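Local coordinates for protein CurH (PDB 3KG7) that probably catalyses the dehydration of a carrier-bound beta-hydroxyacyl intermediate, serving as the dehydratase domain of a module in the curacin polyketide synthase, at residues S222-A227 against R285-L290; L168-Q173 against L183-P188. All coordinates share one frame; numbering follows the deposited sequence.

Contact 1 of 2, residues S222-A227 against R285-L290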
loop_
_atom_site.group_PDB
_atom_site.type_symbol
_atom_site.label_atom_id
_atom_site.label_comp_id
_atom_site.label_asym_id
_atom_site.label_seq_id
_atom_site.Cartn_x
_atom_site.Cartn_y
_atom_site.Cartn_z
ATOM N N SER C 222 11.782 -42.697 -3.884
ATOM C CA SER C 222 11.887 -42.136 -2.536
ATOM C C SER C 222 10.601 -41.445 -2.060
ATOM O O SER C 222 10.302 -41.436 -0.864
ATOM C CB SER C 222 13.073 -41.174 -2.461
ATOM O OG SER C 222 14.270 -41.829 -2.847
ATOM N N GLY C 223 9.854 -40.877 -3.006
ATOM C CA GLY C 223 8.637 -40.104 -2.733
ATOM C C GLY C 223 8.908 -38.620 -2.556
ATOM O O GLY C 223 7.990 -37.799 -2.616
ATOM N N VAL C 224 10.180 -38.289 -2.343
ATOM C CA VAL C 224 10.637 -36.928 -2.068
ATOM C C VAL C 224 10.484 -36.034 -3.296
ATOM O O VAL C 224 10.845 -36.426 -4.404
ATOM C CB VAL C 224 12.113 -36.934 -1.575
ATOM C CG1 VAL C 224 12.722 -35.529 -1.579
ATOM C CG2 VAL C 224 12.209 -37.565 -0.181
ATOM N N PHE C 225 9.948 -34.834 -3.077
ATOM C CA PHE C 225 9.664 -33.858 -4.139
ATOM C C PHE C 225 10.899 -33.073 -4.583
ATOM O O PHE C 225 11.799 -32.802 -3.784
ATOM C CB PHE C 225 8.574 -32.889 -3.653
ATOM C CG PHE C 225 8.139 -31.869 -4.672
ATOM C CD1 PHE C 225 7.601 -32.263 -5.899
ATOM C CD2 PHE C 225 8.220 -30.505 -4.379
ATOM C CE1 PHE C 225 7.181 -31.304 -6.836
ATOM C CE2 PHE C 225 7.799 -29.542 -5.301
ATOM C CZ PHE C 225 7.280 -29.940 -6.532
ATOM N N TRP C 226 10.931 -32.722 -5.869
ATOM C CA TRP C 226 11.934 -31.810 -6.431
ATOM C C TRP C 226 11.349 -30.396 -6.529
ATOM O O TRP C 226 10.625 -30.089 -7.482
ATOM C CB TRP C 226 12.358 -32.264 -7.833
ATOM C CG TRP C 226 13.346 -33.401 -7.911
ATOM C CD1 TRP C 226 13.070 -34.701 -8.231
ATOM C CD2 TRP C 226 14.767 -33.331 -7.716
ATOM N NE1 TRP C 226 14.226 -35.451 -8.229
ATOM C CE2 TRP C 226 15.282 -34.634 -7.918
ATOM C CE3 TRP C 226 15.654 -32.299 -7.380
ATOM C CZ2 TRP C 226 16.648 -34.934 -7.794
ATOM C CZ3 TRP C 226 17.016 -32.598 -7.260
ATOM C CH2 TRP C 226 17.496 -33.906 -7.466
ATOM N N ALA C 227 11.668 -29.546 -5.552
ATOM C CA ALA C 227 11.139 -28.174 -5.491
ATOM C C ALA C 227 11.991 -27.172 -6.261
ATOM O O ALA C 227 13.211 -27.133 -6.077
ATOM C CB ALA C 227 11.001 -27.720 -4.053
ATOM N N ARG C 285 15.928 -31.138 -3.962
ATOM C CA ARG C 285 15.188 -32.090 -3.134
ATOM C C ARG C 285 14.602 -31.405 -1.895
ATOM O O ARG C 285 15.302 -30.682 -1.180
ATOM C CB ARG C 285 16.095 -33.251 -2.723
ATOM C CG ARG C 285 16.657 -34.057 -3.887
ATOM C CD ARG C 285 15.746 -35.215 -4.300
ATOM N NE ARG C 285 15.703 -36.287 -3.300
ATOM C CZ ARG C 285 15.444 -37.568 -3.564
ATOM N NH1 ARG C 285 15.215 -37.973 -4.807
ATOM N NH2 ARG C 285 15.423 -38.451 -2.577
ATOM N N ALA C 286 13.311 -31.620 -1.662
ATOM C CA ALA C 286 12.634 -31.030 -0.515
ATOM C C ALA C 286 11.661 -32.023 0.113
ATOM O O ALA C 286 10.533 -32.176 -0.363
ATOM C CB ALA C 286 11.921 -29.735 -0.917
ATOM N N PRO C 287 12.104 -32.718 1.177
ATOM C CA PRO C 287 11.225 -33.636 1.908
ATOM C C PRO C 287 10.096 -32.882 2.609
ATOM O O PRO C 287 10.261 -31.717 2.974
ATOM C CB PRO C 287 12.160 -34.298 2.924
ATOM C CG PRO C 287 13.306 -33.364 3.064
ATOM C CD PRO C 287 13.467 -32.686 1.740
ATOM N N SER C 288 8.963 -33.556 2.788
ATOM C CA SER C 288 7.736 -32.920 3.280
ATOM C C SER C 288 7.857 -32.229 4.645
ATOM O O SER C 288 7.213 -31.207 4.872
ATOM C CB SER C 288 6.583 -33.922 3.291
ATOM O OG SER C 288 5.346 -33.240 3.352
ATOM N N GLN C 289 8.676 -32.787 5.539
ATOM C CA GLN C 289 8.932 -32.191 6.857
ATOM C C GLN C 289 9.546 -30.797 6.751
ATOM O O GLN C 289 9.173 -29.895 7.503
ATOM C CB GLN C 289 9.851 -33.078 7.705
ATOM C CG GLN C 289 9.411 -34.529 7.848
ATOM C CD GLN C 289 9.999 -35.437 6.779
ATOM O OE1 GLN C 289 10.190 -35.033 5.628
ATOM N NE2 GLN C 289 10.285 -36.677 7.158
ATOM N N LEU C 290 10.493 -30.632 5.827
ATOM C CA LEU C 290 11.123 -29.335 5.573
ATOM C C LEU C 290 10.261 -28.431 4.683
ATOM O O LEU C 290 10.115 -27.240 4.962
ATOM C CB LEU C 290 12.512 -29.517 4.948
ATOM C CG LEU C 290 13.733 -29.642 5.865
ATOM C CD1 LEU C 290 14.868 -30.364 5.150
ATOM C CD2 LEU C 290 14.197 -28.274 6.367
#
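The indole plane of Trp226 and the guanidinium plane of Arg285 stand 77° apart, and it is the aliphatic CG and CD of the arginine that lie on the ring. Arg285 CD lies over one face of the Trp226 indole, 3.7 Å from the centroid of its six-membered ring, in a CH-pi contact; the indole also pairs edge-to-face with Phe218. One face of the guanidinium receives Val224, whose CG1 comes within 3.5 Å of Arg285 NE, while Ser222 OG lies in its plane at the edge, 3.6 Å from Arg285 NH2. Bends at chi2 (-89°) and chi3 (-70°) fold the arginine back across tryptophan and valine, and NH1 makes a weak hydrogen bond to Ser219 OG. Across the strands, Ala286 N donates to Phe225 O at 2.9 Å, and Ala227 CB packs on Ala286 CB at 3.8 Å. The hydroxyl of Tyr44 spans the pair, bonding both Phe225 N and Ala286 O. Trp226 and Arg285 form an antiparallel non-hydrogen-bonded pair, and Pro287 is the N-cap of the C-terminal helix 288-291. The contact thus joins the start of strand 225-236 to the end of strand 274-286, neighbouring strands of the double hotdog fold of polyketide synthase dehydratases.

Contact 2 of 2, residues L168-Q173 against L183-P188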
loop_
_atom_site.group_PDB
_atom_site.type_symbol
_atom_site.label_atom_id
_atom_site.label_comp_id
_atom_site.label_asym_id
_atom_site.label_seq_id
_atom_site.Cartn_x
_atom_site.Cartn_y
_atom_site.Cartn_z
ATOM N N LEU C 168 -4.589 -27.924 -14.095
ATOM C CA LEU C 168 -3.142 -27.892 -14.311
ATOM C C LEU C 168 -2.731 -28.742 -15.514
ATOM O O LEU C 168 -1.575 -28.712 -15.944
ATOM C CB LEU C 168 -2.400 -28.376 -13.057
ATOM C CG LEU C 168 -1.893 -27.412 -11.969
ATOM C CD1 LEU C 168 -0.702 -26.591 -12.436
ATOM C CD2 LEU C 168 -2.980 -26.511 -11.430
ATOM N N GLN C 169 -3.683 -29.494 -16.058
ATOM C CA GLN C 169 -3.409 -30.396 -17.178
ATOM C C GLN C 169 -3.320 -29.649 -18.504
ATOM O O GLN C 169 -4.235 -29.702 -19.332
ATOM C CB GLN C 169 -4.444 -31.514 -17.220
ATOM C CG GLN C 169 -4.152 -32.603 -16.201
ATOM C CD GLN C 169 -5.349 -33.470 -15.896
ATOM O OE1 GLN C 169 -6.491 -33.012 -15.927
ATOM N NE2 GLN C 169 -5.094 -34.732 -15.584
ATOM N N ALA C 170 -2.200 -28.955 -18.688
ATOM C CA ALA C 170 -1.975 -28.099 -19.854
ATOM C C ALA C 170 -1.146 -28.784 -20.933
ATOM O O ALA C 170 -1.000 -28.253 -22.032
ATOM C CB ALA C 170 -1.309 -26.788 -19.430
ATOM N N VAL C 171 -0.601 -29.954 -20.615
ATOM C CA VAL C 171 0.257 -30.672 -21.547
ATOM C C VAL C 171 -0.572 -31.533 -22.498
ATOM O O VAL C 171 -1.038 -32.619 -22.136
ATOM C CB VAL C 171 1.305 -31.533 -20.816
ATOM C CG1 VAL C 171 2.288 -32.121 -21.809
ATOM C CG2 VAL C 171 2.033 -30.709 -19.762
ATOM N N ARG C 172 -0.747 -31.035 -23.719
ATOM C CA ARG C 172 -1.505 -31.745 -24.744
ATOM C C ARG C 172 -0.746 -32.961 -25.288
ATOM O O ARG C 172 -1.322 -34.042 -25.437
ATOM C CB ARG C 172 -1.901 -30.795 -25.880
ATOM C CG ARG C 172 -3.144 -31.243 -26.639
ATOM C CD ARG C 172 -3.611 -30.219 -27.675
ATOM N NE ARG C 172 -5.036 -30.382 -27.973
ATOM C CZ ARG C 172 -5.539 -31.244 -28.857
ATOM N NH1 ARG C 172 -4.743 -32.039 -29.561
ATOM N NH2 ARG C 172 -6.852 -31.310 -29.037
ATOM N N GLN C 173 0.542 -32.780 -25.579
ATOM C CA GLN C 173 1.371 -33.856 -26.130
ATOM C C GLN C 173 2.831 -33.705 -25.707
ATOM O O GLN C 173 3.325 -32.589 -25.542
ATOM C CB GLN C 173 1.255 -33.886 -27.658
ATOM C CG GLN C 173 1.649 -35.210 -28.308
ATOM C CD GLN C 173 0.616 -36.305 -28.107
ATOM O OE1 GLN C 173 -0.585 -36.039 -28.046
ATOM N NE2 GLN C 173 1.081 -37.547 -28.009
ATOM N N LEU C 183 7.387 -30.288 -25.367
ATOM C CA LEU C 183 6.019 -30.315 -24.838
ATOM C C LEU C 183 5.088 -29.413 -25.649
ATOM O O LEU C 183 5.410 -28.251 -25.910
ATOM C CB LEU C 183 5.990 -29.861 -23.371
ATOM C CG LEU C 183 6.585 -30.744 -22.269
ATOM C CD1 LEU C 183 6.741 -29.971 -20.968
ATOM C CD2 LEU C 183 5.739 -31.981 -22.044
ATOM N N GLU C 184 3.936 -29.950 -26.044
ATOM C CA GLU C 184 2.881 -29.141 -26.654
ATOM C C GLU C 184 1.915 -28.697 -25.559
ATOM O O GLU C 184 1.301 -29.534 -24.888
ATOM C CB GLU C 184 2.149 -29.925 -27.749
ATOM C CG GLU C 184 1.065 -29.135 -28.483
ATOM C CD GLU C 184 0.422 -29.919 -29.619
ATOM O OE1 GLU C 184 1.150 -30.350 -30.542
ATOM O OE2 GLU C 184 -0.816 -30.097 -29.592
ATOM N N ILE C 185 1.788 -27.384 -25.385
ATOM C CA ILE C 185 1.055 -26.820 -24.256
ATOM C C ILE C 185 -0.126 -25.965 -24.712
ATOM O O ILE C 185 0.015 -25.141 -25.617
ATOM C CB ILE C 185 2.001 -26.017 -23.340
ATOM C CG1 ILE C 185 3.006 -26.964 -22.678
ATOM C CG2 ILE C 185 1.228 -25.254 -22.283
ATOM C CD1 ILE C 185 4.284 -26.289 -22.235
ATOM N N GLU C 186 -1.281 -26.183 -24.080
ATOM C CA GLU C 186 -2.512 -25.441 -24.353
ATOM C C GLU C 186 -3.189 -25.040 -23.037
ATOM O O GLU C 186 -2.827 -25.547 -21.973
ATOM C CB GLU C 186 -3.472 -26.283 -25.210
ATOM C CG GLU C 186 -4.093 -27.486 -24.474
ATOM C CD GLU C 186 -5.277 -28.117 -25.208
ATOM O OE1 GLU C 186 -5.964 -27.409 -25.980
ATOM O OE2 GLU C 186 -5.527 -29.326 -24.998
ATOM N N VAL C 187 -4.165 -24.136 -23.121
ATOM C CA VAL C 187 -4.939 -23.682 -21.964
ATOM C C VAL C 187 -5.905 -24.791 -21.534
ATOM O O VAL C 187 -6.807 -25.146 -22.302
ATOM C CB VAL C 187 -5.768 -22.410 -22.307
ATOM C CG1 VAL C 187 -6.681 -22.000 -21.140
ATOM C CG2 VAL C 187 -4.858 -21.246 -22.744
ATOM N N PRO C 188 -5.730 -25.342 -20.310
ATOM C CA PRO C 188 -6.657 -26.383 -19.862
ATOM C C PRO C 188 -8.091 -25.872 -19.873
ATOM O O PRO C 188 -8.356 -24.755 -19.418
ATOM C CB PRO C 188 -6.202 -26.670 -18.426
ATOM C CG PRO C 188 -4.787 -26.241 -18.382
ATOM C CD PRO C 188 -4.701 -25.053 -19.294
#
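Ala170 and Val171 press small, blunt side chains against Pro188 and Leu183, flanking the hairpin of strands 171-176 and 181-186, whose classic beta bulge lies farther on, at Arg172 and Gln173 opposite Glu184. At one end the Ala170 methyl sits against the proline ring, CB to Pro188 CG 3.7 Å, and also meets Ile185 CG2; Pro188 CG also meets the carbonyl oxygen of Gln169, the centre of an inverse gamma turn. Ala207 of helix 202-207 packs on both Ala170 and Ile185, adding a helical layer to this apolar patch. Farther along, the CG1 branch of Val171 fits against the CD2 branch of Leu183 at 3.5 Å. Val171 CG1 stands anti to the backbone N (chi1 -173°), which directs that methyl to the leucine.

The bulge places Arg172 and Gln173 together opposite Glu184, whose carbonyl oxygen takes a 2.8 Å bond from Arg172 N and a weak one from Gln173 N. Glu184 N returns a straight bond to Gln173 O, 171° at the hydrogen, and Glu186 N bonds Ala170 O at the other end. The shaft of Arg172, extended from CG to NE, runs alongside Glu184 in the same direction, bringing CD within 3.4 Å of Glu184 OE2. Arg243 lies near this cluster, weakly paired with Glu184 and close to Arg172, so the carboxylates probably offset neighbouring positive charge. Glu186 reaches the arginine from another direction, its carboxylate plane 66° from the guanidinium, and closes a salt bridge through a weak bond from Arg172 NE to Glu186 OE2, 3.2 Å long.

How the contacts relate
Following the chain from the N terminus, contact 2 comes first: residues 168-173 lead into strand 171-176, and 183-188 return along strand 181-186, closing a short hairpin with nine residues between the segments. Contact 1 opens only afterwards. Its segments enclose 57 residues, with no helix and much strand, so 222-227 and 285-290 bring together the first and last strands of a long antiparallel run. The two loops follow in series, neither nesting nor crossing. Strand 243-255, inside the larger loop, pairs with strand 181-186 and thereby connects the hairpin to that run. The centres of contact 1 and contact 2 lie about 25 Å apart. Although they do not touch, they tie together different parts of the same hotdog-family region.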